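Local structure of T-cell surface glycoprotein CD1A1 antigen (Gallus gallus, 3JVG) at residues S5-S19 / Y87-S101. The protein probably presents lipid antigens to T cells as a CD1-type, MHC class I-like surface glycoprotein, this chain being its ectodomain. Sequence-based numbering, arbitrary orientation.
Sequences SHMLKLLHFATFQNS and YPFVFQSSIGCELQS. With NAG (2-acetamido-2-deoxy-beta-D-glucopyranose), chain J.
H6 to F16 run against F89 to L99 as central antiparallel strands, axes 4.5 Å apart at 172°, joined by paired backbone bonds from H6–L99 to F16–F89. In the floor of the MHC-I-like α1/α2 platform, this pair shows how one ladder can carry two chemistries, one on each face. On the face bearing H12, L10, I95 and F16, which looks toward helices 58-82 and 148-172, S93 OG meets the H12 ring at its edge, 2.8 Å from ND1, a hydrogen bond in which either may donate; Y71 also bonds that hydroxyl. Farther along, F16 CB sits over the F89 ring, 4.0 Å from its centroid, a CH-pi contact. With CG wedged between backbone N and carbonyl carbon (chi1 54°), F89 turns back toward F16; their rings are nearly parallel but slid apart. F16 CE1 meets F91 CD1 at 3.8 Å, the two rings oblique, and V79 touches all three side chains. Y87 ends the run, one ring face packed against the N18–S19 peptide, beside the glycan on N18 ND2. The other face is mixed: M7 CE reaches E98 OE2 at 3.4 Å, R106 pairing with that carboxylate. The contact thus joins a largely apolar groove-facing side, aromatic at one end, to an opposite face where K9 and Q92 bind the chain of another protein by a salt bridge and hydrogen bonds, F13 adding an edge-to-face ring contact.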
ATOM      1  N   SER A   5      -0.039   5.480 -18.265  1.00 37.43           N
ATOM      2  CA  SER A   5       1.076   5.188 -17.285  1.00 36.00           C
ATOM      3  C   SER A   5       1.043   3.820 -16.557  1.00 33.16           C
ATOM      4  O   SER A   5       0.042   3.453 -15.941  1.00 32.82           O
ATOM      5  CB  SER A   5       1.261   6.346 -16.297  1.00 36.64           C
ATOM      6  OG  SER A   5       1.850   5.936 -15.069  1.00 36.92           O
ATOM      7  N   HIS A   6       2.172   3.104 -16.611  1.00 30.15           N
ATOM      8  CA  HIS A   6       2.351   1.837 -15.894  1.00 27.51           C
ATOM      9  C   HIS A   6       3.675   1.752 -15.149  1.00 24.96           C
ATOM     10  O   HIS A   6       4.660   2.385 -15.516  1.00 24.30           O
ATOM     11  CB  HIS A   6       2.271   0.676 -16.887  1.00 27.88           C
ATOM     12  CG  HIS A   6       0.935   0.564 -17.543  1.00 30.60           C
ATOM     13  ND1 HIS A   6       0.651   1.171 -18.747  1.00 33.82           N
ATOM     14  CD2 HIS A   6      -0.215  -0.020 -17.129  1.00 30.74           C
ATOM     15  CE1 HIS A   6      -0.612   0.945 -19.060  1.00 34.28           C
ATOM     16  NE2 HIS A   6      -1.155   0.214 -18.103  1.00 34.33           N
ATOM     17  N   MET A   7       3.702   0.913 -14.132  1.00 22.27           N
ATOM     18  CA  MET A   7       4.829   0.844 -13.223  1.00 21.27           C
ATOM     19  C   MET A   7       5.017  -0.577 -12.738  1.00 19.68           C
ATOM     20  O   MET A   7       4.067  -1.259 -12.386  1.00 20.47           O
ATOM     21  CB  MET A   7       4.566   1.763 -12.032  1.00 19.99           C
ATOM     22  CG  MET A   7       5.470   1.568 -10.837  1.00 24.41           C
ATOM     23  SD  MET A   7       5.246   2.847  -9.550  1.00 34.58           S
ATOM     24  CE  MET A   7       6.048   4.244 -10.322  1.00 28.33           C
ATOM     25  N   LEU A   8       6.262  -0.988 -12.676  1.00 19.13           N
ATOM     26  CA  LEU A   8       6.635  -2.259 -12.128  1.00 18.97           C
ATOM     27  C   LEU A   8       7.475  -1.862 -10.938  1.00 18.16           C
ATOM     28  O   LEU A   8       8.471  -1.106 -11.138  1.00 18.43           O
ATOM     29  CB  LEU A   8       7.511  -3.044 -13.126  1.00 19.28           C
ATOM     30  CG  LEU A   8       8.034  -4.379 -12.615  1.00 19.71           C
ATOM     31  CD1 LEU A   8       6.873  -5.073 -11.992  1.00 23.31           C
ATOM     32  CD2 LEU A   8       8.471  -5.138 -13.735  1.00 21.50           C
ATOM     33  N   LYS A   9       7.141  -2.390  -9.761  1.00 16.83           N
ATOM     34  CA  LYS A   9       7.844  -2.025  -8.564  1.00 16.43           C
ATOM     35  C   LYS A   9       8.165  -3.203  -7.633  1.00 16.06           C
ATOM     36  O   LYS A   9       7.269  -3.984  -7.240  1.00 17.73           O
ATOM     37  CB  LYS A   9       7.036  -0.999  -7.767  1.00 16.60           C
ATOM     38  CG  LYS A   9       7.789  -0.395  -6.650  1.00 17.56           C
ATOM     39  CD  LYS A   9       6.850   0.317  -5.660  1.00 26.85           C
ATOM     40  CE  LYS A   9       6.340   1.634  -6.120  1.00 32.93           C
ATOM     41  NZ  LYS A   9       5.020   1.925  -5.411  1.00 33.52           N
ATOM     42  N   LEU A  10       9.417  -3.306  -7.247  1.00 15.83           N
ATOM     43  CA  LEU A  10       9.818  -4.326  -6.302  1.00 15.96           C
ATOM     44  C   LEU A  10      10.156  -3.645  -5.003  1.00 16.49           C
ATOM     45  O   LEU A  10      11.009  -2.728  -4.978  1.00 18.04           O
ATOM     46  CB  LEU A  10      11.052  -5.074  -6.800  1.00 15.74           C
ATOM     47  CG  LEU A  10      10.926  -5.785  -8.167  1.00 16.62           C
ATOM     48  CD1 LEU A  10      12.285  -6.408  -8.549  1.00 19.32           C
ATOM     49  CD2 LEU A  10       9.800  -6.888  -8.141  1.00 16.20           C
ATOM     50  N   LEU A  11       9.562  -4.139  -3.932  1.00 15.67           N
ATOM     51  CA  LEU A  11       9.754  -3.595  -2.607  1.00 15.74           C
ATOM     52  C   LEU A  11      10.446  -4.645  -1.737  1.00 16.05           C
ATOM     53  O   LEU A  11      10.089  -5.864  -1.733  1.00 16.59           O
ATOM     54  CB  LEU A  11       8.380  -3.310  -2.032  1.00 15.98           C
ATOM     55  CG  LEU A  11       7.489  -2.222  -2.649  1.00 16.08           C
ATOM     56  CD1 LEU A  11       6.221  -2.012  -1.744  1.00 16.51           C
ATOM     57  CD2 LEU A  11       8.297  -0.782  -2.903  1.00 16.06           C
ATOM     58  N   HIS A  12      11.402  -4.210  -0.957  1.00 15.99           N
ATOM     59  CA  HIS A  12      12.052  -5.113  -0.020  1.00 16.37           C
ATOM     60  C   HIS A  12      12.197  -4.388   1.324  1.00 16.67           C
ATOM     61  O   HIS A  12      12.311  -3.131   1.383  1.00 16.54           O
ATOM     62  CB  HIS A  12      13.381  -5.536  -0.641  1.00 16.62           C
ATOM     63  CG  HIS A  12      14.536  -5.693   0.318  1.00 19.07           C
ATOM     64  ND1 HIS A  12      15.388  -4.646   0.638  1.00 17.37           N
ATOM     65  CD2 HIS A  12      15.052  -6.794   0.929  1.00 18.34           C
ATOM     66  CE1 HIS A  12      16.346  -5.088   1.436  1.00 17.30           C
ATOM     67  NE2 HIS A  12      16.160  -6.383   1.640  1.00 18.59           N
ATOM     68  N   PHE A  13      12.124  -5.137   2.418  1.00 17.25           N
ATOM     69  CA  PHE A  13      12.431  -4.526   3.714  1.00 17.72           C
ATOM     70  C   PHE A  13      13.099  -5.533   4.589  1.00 18.46           C
ATOM     71  O   PHE A  13      12.918  -6.745   4.397  1.00 18.74           O
ATOM     72  CB  PHE A  13      11.222  -3.951   4.433  1.00 17.99           C
ATOM     73  CG  PHE A  13      10.046  -4.920   4.596  1.00 18.34           C
ATOM     74  CD1 PHE A  13       9.877  -5.636   5.782  1.00 19.25           C
ATOM     75  CD2 PHE A  13       9.079  -5.034   3.590  1.00 18.00           C
ATOM     76  CE1 PHE A  13       8.819  -6.482   5.961  1.00 19.73           C
ATOM     77  CE2 PHE A  13       7.978  -5.895   3.752  1.00 18.37           C
ATOM     78  CZ  PHE A  13       7.857  -6.613   4.938  1.00 19.47           C
ATOM     79  N   ALA A  14      13.869  -5.025   5.558  1.00 18.94           N
ATOM     80  CA  ALA A  14      14.651  -5.872   6.461  1.00 19.86           C
ATOM     81  C   ALA A  14      14.796  -5.230   7.831  1.00 20.62           C
ATOM     82  O   ALA A  14      15.240  -4.078   7.968  1.00 20.68           O
ATOM     83  CB  ALA A  14      16.021  -6.166   5.858  1.00 19.78           C
ATOM     84  N   THR A  15      14.401  -5.964   8.852  1.00 21.63           N
ATOM     85  CA  THR A  15      14.662  -5.532  10.199  1.00 22.63           C
ATOM     86  C   THR A  15      15.903  -6.276  10.688  1.00 23.56           C
ATOM     87  O   THR A  15      15.893  -7.514  10.852  1.00 24.31           O
ATOM     88  CB  THR A  15      13.477  -5.880  11.154  1.00 23.54           C
ATOM     89  OG1 THR A  15      12.272  -5.330  10.638  1.00 22.81           O
ATOM     90  CG2 THR A  15      13.723  -5.307  12.491  1.00 26.49           C
ATOM     91  N   PHE A  16      16.961  -5.547  10.961  1.00 23.70           N
ATOM     92  CA  PHE A  16      18.108  -6.195  11.571  1.00 25.81           C
ATOM     93  C   PHE A  16      17.945  -6.257  13.069  1.00 28.81           C
ATOM     94  O   PHE A  16      18.023  -5.235  13.756  1.00 30.58           O
ATOM     95  CB  PHE A  16      19.397  -5.495  11.141  1.00 24.48           C
ATOM     96  CG  PHE A  16      19.607  -5.526   9.638  1.00 23.24           C
ATOM     97  CD1 PHE A  16      18.816  -4.736   8.795  1.00 22.01           C
ATOM     98  CD2 PHE A  16      20.534  -6.423   9.053  1.00 23.47           C
ATOM     99  CE1 PHE A  16      18.958  -4.792   7.419  1.00 21.05           C
ATOM    100  CE2 PHE A  16      20.674  -6.489   7.637  1.00 22.46           C
ATOM    101  CZ  PHE A  16      19.887  -5.653   6.838  1.00 21.26           C
ATOM    102  N   GLN A  17      17.707  -7.440  13.598  1.00 31.58           N
ATOM    103  CA  GLN A  17      17.499  -7.553  15.058  1.00 35.84           C
ATOM    104  C   GLN A  17      18.794  -7.618  15.890  1.00 37.85           C
ATOM    105  O   GLN A  17      18.849  -7.065  16.984  1.00 39.03           O
ATOM    106  CB  GLN A  17      16.599  -8.733  15.385  1.00 36.91           C
ATOM    107  CG  GLN A  17      15.326  -8.752  14.549  1.00 39.46           C
ATOM    108  CD  GLN A  17      14.417  -9.883  14.948  1.00 43.90           C
ATOM    109  OE1 GLN A  17      14.676 -11.045  14.601  1.00 45.68           O
ATOM    110  NE2 GLN A  17      13.349  -9.561  15.697  1.00 44.68           N
ATOM    111  N   ASN A  18      19.808  -8.312  15.377  1.00 38.79           N
ATOM    112  CA  ASN A  18      21.143  -8.366  15.993  1.00 41.39           C
ATOM    113  C   ASN A  18      22.143  -8.680  14.867  1.00 41.17           C
ATOM    114  O   ASN A  18      21.771  -8.685  13.691  1.00 39.23           O
ATOM    115  CB  ASN A  18      21.214  -9.376  17.164  1.00 43.62           C
ATOM    116  CG  ASN A  18      20.893 -10.813  16.743  1.00 45.98           C
ATOM    117  OD1 ASN A  18      21.178 -11.221  15.614  1.00 45.35           O
ATOM    118  ND2 ASN A  18      20.302 -11.584  17.667  1.00 50.03           N
ATOM    119  N   SER A  19      23.395  -8.950  15.201  1.00 42.26           N
ATOM    120  CA  SER A  19      24.381  -9.129  14.141  1.00 41.97           C
ATOM    121  C   SER A  19      24.173 -10.408  13.309  1.00 42.16           C
ATOM    122  O   SER A  19      24.766 -10.518  12.232  1.00 41.69           O
ATOM    123  CB  SER A  19      25.825  -9.065  14.676  1.00 43.16           C
ATOM    124  OG  SER A  19      26.135 -10.226  15.397  1.00 43.02           O
ATOM    125  N   TYR A  87      21.800  -2.237  16.844  1.00 49.25           N
ATOM    126  CA  TYR A  87      20.610  -3.008  16.515  1.00 47.32           C
ATOM    127  C   TYR A  87      19.569  -2.527  17.488  1.00 46.56           C
ATOM    128  O   TYR A  87      19.962  -1.973  18.489  1.00 48.82           O
ATOM    129  CB  TYR A  87      20.972  -4.505  16.625  1.00 48.08           C
ATOM    130  CG  TYR A  87      22.004  -4.867  15.541  1.00 48.55           C
ATOM    131  CD1 TYR A  87      21.621  -4.875  14.205  1.00 46.84           C
ATOM    132  CD2 TYR A  87      23.366  -5.129  15.836  1.00 49.89           C
ATOM    133  CE1 TYR A  87      22.522  -5.158  13.177  1.00 47.88           C
ATOM    134  CE2 TYR A  87      24.307  -5.425  14.793  1.00 48.06           C
ATOM    135  CZ  TYR A  87      23.872  -5.443  13.446  1.00 48.99           C
ATOM    136  OH  TYR A  87      24.694  -5.708  12.315  1.00 42.51           O
ATOM    137  N   PRO A  88      18.247  -2.623  17.177  1.00 44.11           N
ATOM    138  CA  PRO A  88      17.521  -2.949  15.916  1.00 40.42           C
ATOM    139  C   PRO A  88      17.317  -1.747  14.952  1.00 36.51           C
ATOM    140  O   PRO A  88      17.230  -0.593  15.373  1.00 36.33           O
ATOM    141  CB  PRO A  88      16.179  -3.485  16.413  1.00 40.56           C
ATOM    142  CG  PRO A  88      15.945  -2.699  17.685  1.00 43.22           C
ATOM    143  CD  PRO A  88      17.310  -2.456  18.306  1.00 44.72           C
ATOM    144  N   PHE A  89      17.286  -2.023  13.660  1.00 32.72           N
ATOM    145  CA  PHE A  89      17.017  -0.977  12.682  1.00 28.82           C
ATOM    146  C   PHE A  89      16.444  -1.594  11.419  1.00 25.95           C
ATOM    147  O   PHE A  89      16.473  -2.817  11.246  1.00 24.69           O
ATOM    148  CB  PHE A  89      18.268  -0.136  12.371  1.00 29.06           C
ATOM    149  CG  PHE A  89      19.458  -0.944  11.955  1.00 29.29           C
ATOM    150  CD1 PHE A  89      19.555  -1.460  10.678  1.00 26.97           C
ATOM    151  CD2 PHE A  89      20.487  -1.189  12.851  1.00 32.15           C
ATOM    152  CE1 PHE A  89      20.669  -2.228  10.316  1.00 27.38           C
ATOM    153  CE2 PHE A  89      21.607  -1.941  12.483  1.00 32.61           C
ATOM    154  CZ  PHE A  89      21.694  -2.459  11.217  1.00 29.09           C
ATOM    155  N   VAL A  90      15.934  -0.738  10.539  1.00 22.77           N
ATOM    156  CA  VAL A  90      15.315  -1.219   9.339  1.00 21.05           C
ATOM    157  C   VAL A  90      15.809  -0.538   8.071  1.00 20.06           C
ATOM    158  O   VAL A  90      15.974   0.710   8.030  1.00 20.25           O
ATOM    159  CB  VAL A  90      13.713  -1.450   9.477  1.00 21.03           C
ATOM    160  CG1 VAL A  90      13.153  -1.154  10.840  1.00 22.59           C
ATOM    161  CG2 VAL A  90      12.848  -0.980   8.275  1.00 20.04           C
ATOM    162  N   PHE A  91      16.086  -1.369   7.084  1.00 19.49           N
ATOM    163  CA  PHE A  91      16.354  -0.920   5.736  1.00 18.69           C
ATOM    164  C   PHE A  91      15.197  -1.328   4.857  1.00 18.08           C
ATOM    165  O   PHE A  91      14.557  -2.365   5.115  1.00 18.23           O
ATOM    166  CB  PHE A  91      17.636  -1.509   5.185  1.00 18.66           C
ATOM    167  CG  PHE A  91      18.853  -0.783   5.580  1.00 19.11           C
ATOM    168  CD1 PHE A  91      19.540  -1.146   6.725  1.00 19.99           C
ATOM    169  CD2 PHE A  91      19.325   0.263   4.797  1.00 18.83           C
ATOM    170  CE1 PHE A  91      20.725  -0.448   7.132  1.00 20.56           C
ATOM    171  CE2 PHE A  91      20.506   0.967   5.129  1.00 19.58           C
ATOM    172  CZ  PHE A  91      21.221   0.616   6.315  1.00 21.46           C
ATOM    173  N   GLN A  92      14.930  -0.482   3.862  1.00 17.57           N
ATOM    174  CA  GLN A  92      14.024  -0.769   2.782  1.00 17.04           C
ATOM    175  C   GLN A  92      14.626  -0.442   1.407  1.00 16.62           C
ATOM    176  O   GLN A  92      15.524   0.451   1.281  1.00 16.75           O
ATOM    177  CB  GLN A  92      12.693  -0.017   3.009  1.00 17.14           C
ATOM    178  CG  GLN A  92      12.012  -0.304   4.353  1.00 17.72           C
ATOM    179  CD  GLN A  92      11.088   0.841   4.762  1.00 18.75           C
ATOM    180  OE1 GLN A  92      11.525   1.744   5.471  1.00 18.55           O
ATOM    181  NE2 GLN A  92       9.855   0.872   4.212  1.00 17.97           N
ATOM    182  N   SER A  93      14.152  -1.163   0.380  1.00 16.26           N
ATOM    183  CA  SER A  93      14.443  -0.813  -1.020  1.00 16.00           C
ATOM    184  C   SER A  93      13.183  -0.736  -1.811  1.00 15.82           C
ATOM    185  O   SER A  93      12.291  -1.541  -1.588  1.00 15.77           O
ATOM    186  CB  SER A  93      15.278  -1.869  -1.798  1.00 15.93           C
ATOM    187  OG  SER A  93      16.216  -2.509  -1.029  1.00 17.71           O
ATOM    188  N   SER A  94      13.181   0.152  -2.808  1.00 15.85           N
ATOM    189  CA  SER A  94      12.090   0.293  -3.781  1.00 15.85           C
ATOM    190  C   SER A  94      12.816   0.371  -5.107  1.00 16.42           C
ATOM    191  O   SER A  94      13.672   1.258  -5.296  1.00 16.17           O
ATOM    192  CB  SER A  94      11.329   1.571  -3.495  1.00 16.19           C
ATOM    193  OG  SER A  94      10.254   1.812  -4.390  1.00 16.80           O
ATOM    194  N   ILE A  95      12.520  -0.566  -6.029  1.00 15.82           N
ATOM    195  CA  ILE A  95      13.298  -0.666  -7.248  1.00 16.47           C
ATOM    196  C   ILE A  95      12.362  -0.928  -8.392  1.00 16.51           C
ATOM    197  O   ILE A  95      11.483  -1.817  -8.269  1.00 16.35           O
ATOM    198  CB  ILE A  95      14.297  -1.873  -7.184  1.00 16.10           C
ATOM    199  CG1 ILE A  95      15.163  -1.821  -5.914  1.00 17.87           C
ATOM    200  CG2 ILE A  95      15.273  -1.825  -8.356  1.00 19.33           C
ATOM    201  CD1 ILE A  95      16.192  -3.016  -5.829  1.00 22.18           C
ATOM    202  N   GLY A  96      12.534  -0.215  -9.504  1.00 16.67           N
ATOM    203  CA  GLY A  96      11.600  -0.424 -10.612  1.00 17.45           C
ATOM    204  C   GLY A  96      11.680   0.574 -11.754  1.00 18.60           C
ATOM    205  O   GLY A  96      12.676   1.273 -11.884  1.00 18.09           O
ATOM    206  N   CYS A  97      10.613   0.657 -12.556  1.00 18.66           N
ATOM    207  CA  CYS A  97      10.582   1.559 -13.682  1.00 21.39           C
ATOM    208  C   CYS A  97       9.156   1.852 -13.984  1.00 23.11           C
ATOM    209  O   CYS A  97       8.272   1.063 -13.611  1.00 24.18           O
ATOM    210  CB  CYS A  97      11.276   0.964 -14.924  1.00 21.26           C
ATOM    211  SG  CYS A  97      10.567  -0.658 -15.451  1.00 25.05           S
ATOM    212  N   GLU A  98       8.924   2.972 -14.669  1.00 24.99           N
ATOM    213  CA  GLU A  98       7.599   3.411 -15.023  1.00 27.47           C
ATOM    214  C   GLU A  98       7.621   3.822 -16.494  1.00 28.98           C
ATOM    215  O   GLU A  98       8.586   4.399 -16.946  1.00 29.50           O
ATOM    216  CB  GLU A  98       7.142   4.555 -14.088  1.00 27.98           C
ATOM    217  CG  GLU A  98       5.875   5.289 -14.506  1.00 34.17           C
ATOM    218  CD  GLU A  98       5.610   6.625 -13.755  1.00 41.97           C
ATOM    219  OE1 GLU A  98       4.872   7.490 -14.322  1.00 45.00           O
ATOM    220  OE2 GLU A  98       6.099   6.810 -12.603  1.00 45.72           O
ATOM    221  N   LEU A  99       6.564   3.491 -17.220  1.00 29.71           N
ATOM    222  CA  LEU A  99       6.416   3.829 -18.610  1.00 33.81           C
ATOM    223  C   LEU A  99       5.240   4.796 -18.731  1.00 36.30           C
ATOM    224  O   LEU A  99       4.118   4.424 -18.415  1.00 35.88           O
ATOM    225  CB  LEU A  99       6.082   2.566 -19.427  1.00 33.47           C
ATOM    226  CG  LEU A  99       6.826   2.075 -20.684  1.00 36.33           C
ATOM    227  CD1 LEU A  99       5.817   1.487 -21.652  1.00 40.04           C
ATOM    228  CD2 LEU A  99       7.702   3.116 -21.460  1.00 39.25           C
ATOM    229  N   GLN A 100       5.482   6.024 -19.176  1.00 40.27           N
ATOM    230  CA  GLN A 100       4.367   6.892 -19.608  1.00 45.34           C
ATOM    231  C   GLN A 100       3.798   6.497 -20.969  1.00 47.55           C
ATOM    232  O   GLN A 100       4.414   5.696 -21.686  1.00 48.08           O
ATOM    233  CB  GLN A 100       4.767   8.361 -19.594  1.00 47.18           C
ATOM    234  CG  GLN A 100       4.634   8.988 -18.202  1.00 50.68           C
ATOM    235  CD  GLN A 100       5.969   9.402 -17.601  1.00 55.45           C
ATOM    236  OE1 GLN A 100       6.691  10.240 -18.170  1.00 58.87           O
ATOM    237  NE2 GLN A 100       6.295   8.843 -16.436  1.00 54.99           N
ATOM    238  N   SER A 101       2.619   7.028 -21.321  1.00 50.85           N
ATOM    239  CA  SER A 101       2.041   6.809 -22.676  1.00 53.63           C
ATOM    240  C   SER A 101       2.943   7.452 -23.733  1.00 55.49           C
ATOM    241  O   SER A 101       3.092   6.898 -24.830  1.00 56.67           O
ATOM    242  CB  SER A 101       0.584   7.295 -22.793  1.00 55.29           C
ATOM    243  OG  SER A 101       0.447   8.690 -22.543  1.00 57.85           O
TER
HETATM  244  C1  NAG J 287      19.911 -12.973  17.522  1.00 54.06           C
HETATM  245  C2  NAG J 287      20.514 -13.793  18.689  1.00 59.75           C
HETATM  246  C3  NAG J 287      20.006 -15.246  18.632  1.00 61.28           C
HETATM  247  C4  NAG J 287      18.467 -15.198  18.820  1.00 61.47           C
HETATM  248  C5  NAG J 287      17.835 -14.335  17.694  1.00 58.55           C
HETATM  249  C6  NAG J 287      16.289 -14.194  17.769  1.00 58.58           C
HETATM  250  C7  NAG J 287      22.648 -13.070  19.737  1.00 61.19           C
HETATM  251  C8  NAG J 287      24.154 -13.047  19.617  1.00 61.77           C
HETATM  252  N2  NAG J 287      21.977 -13.684  18.743  1.00 60.00           N
HETATM  253  O3  NAG J 287      20.730 -16.099  19.522  1.00 62.82           O
HETATM  254  O4  NAG J 287      17.874 -16.482  18.811  1.00 62.54           O
HETATM  255  O5  NAG J 287      18.486 -13.062  17.524  1.00 56.23           O
HETATM  256  O6  NAG J 287      15.767 -13.034  18.414  1.00 55.55           O
HETATM  257  O7  NAG J 287      22.111 -12.542  20.720  1.00 59.52           O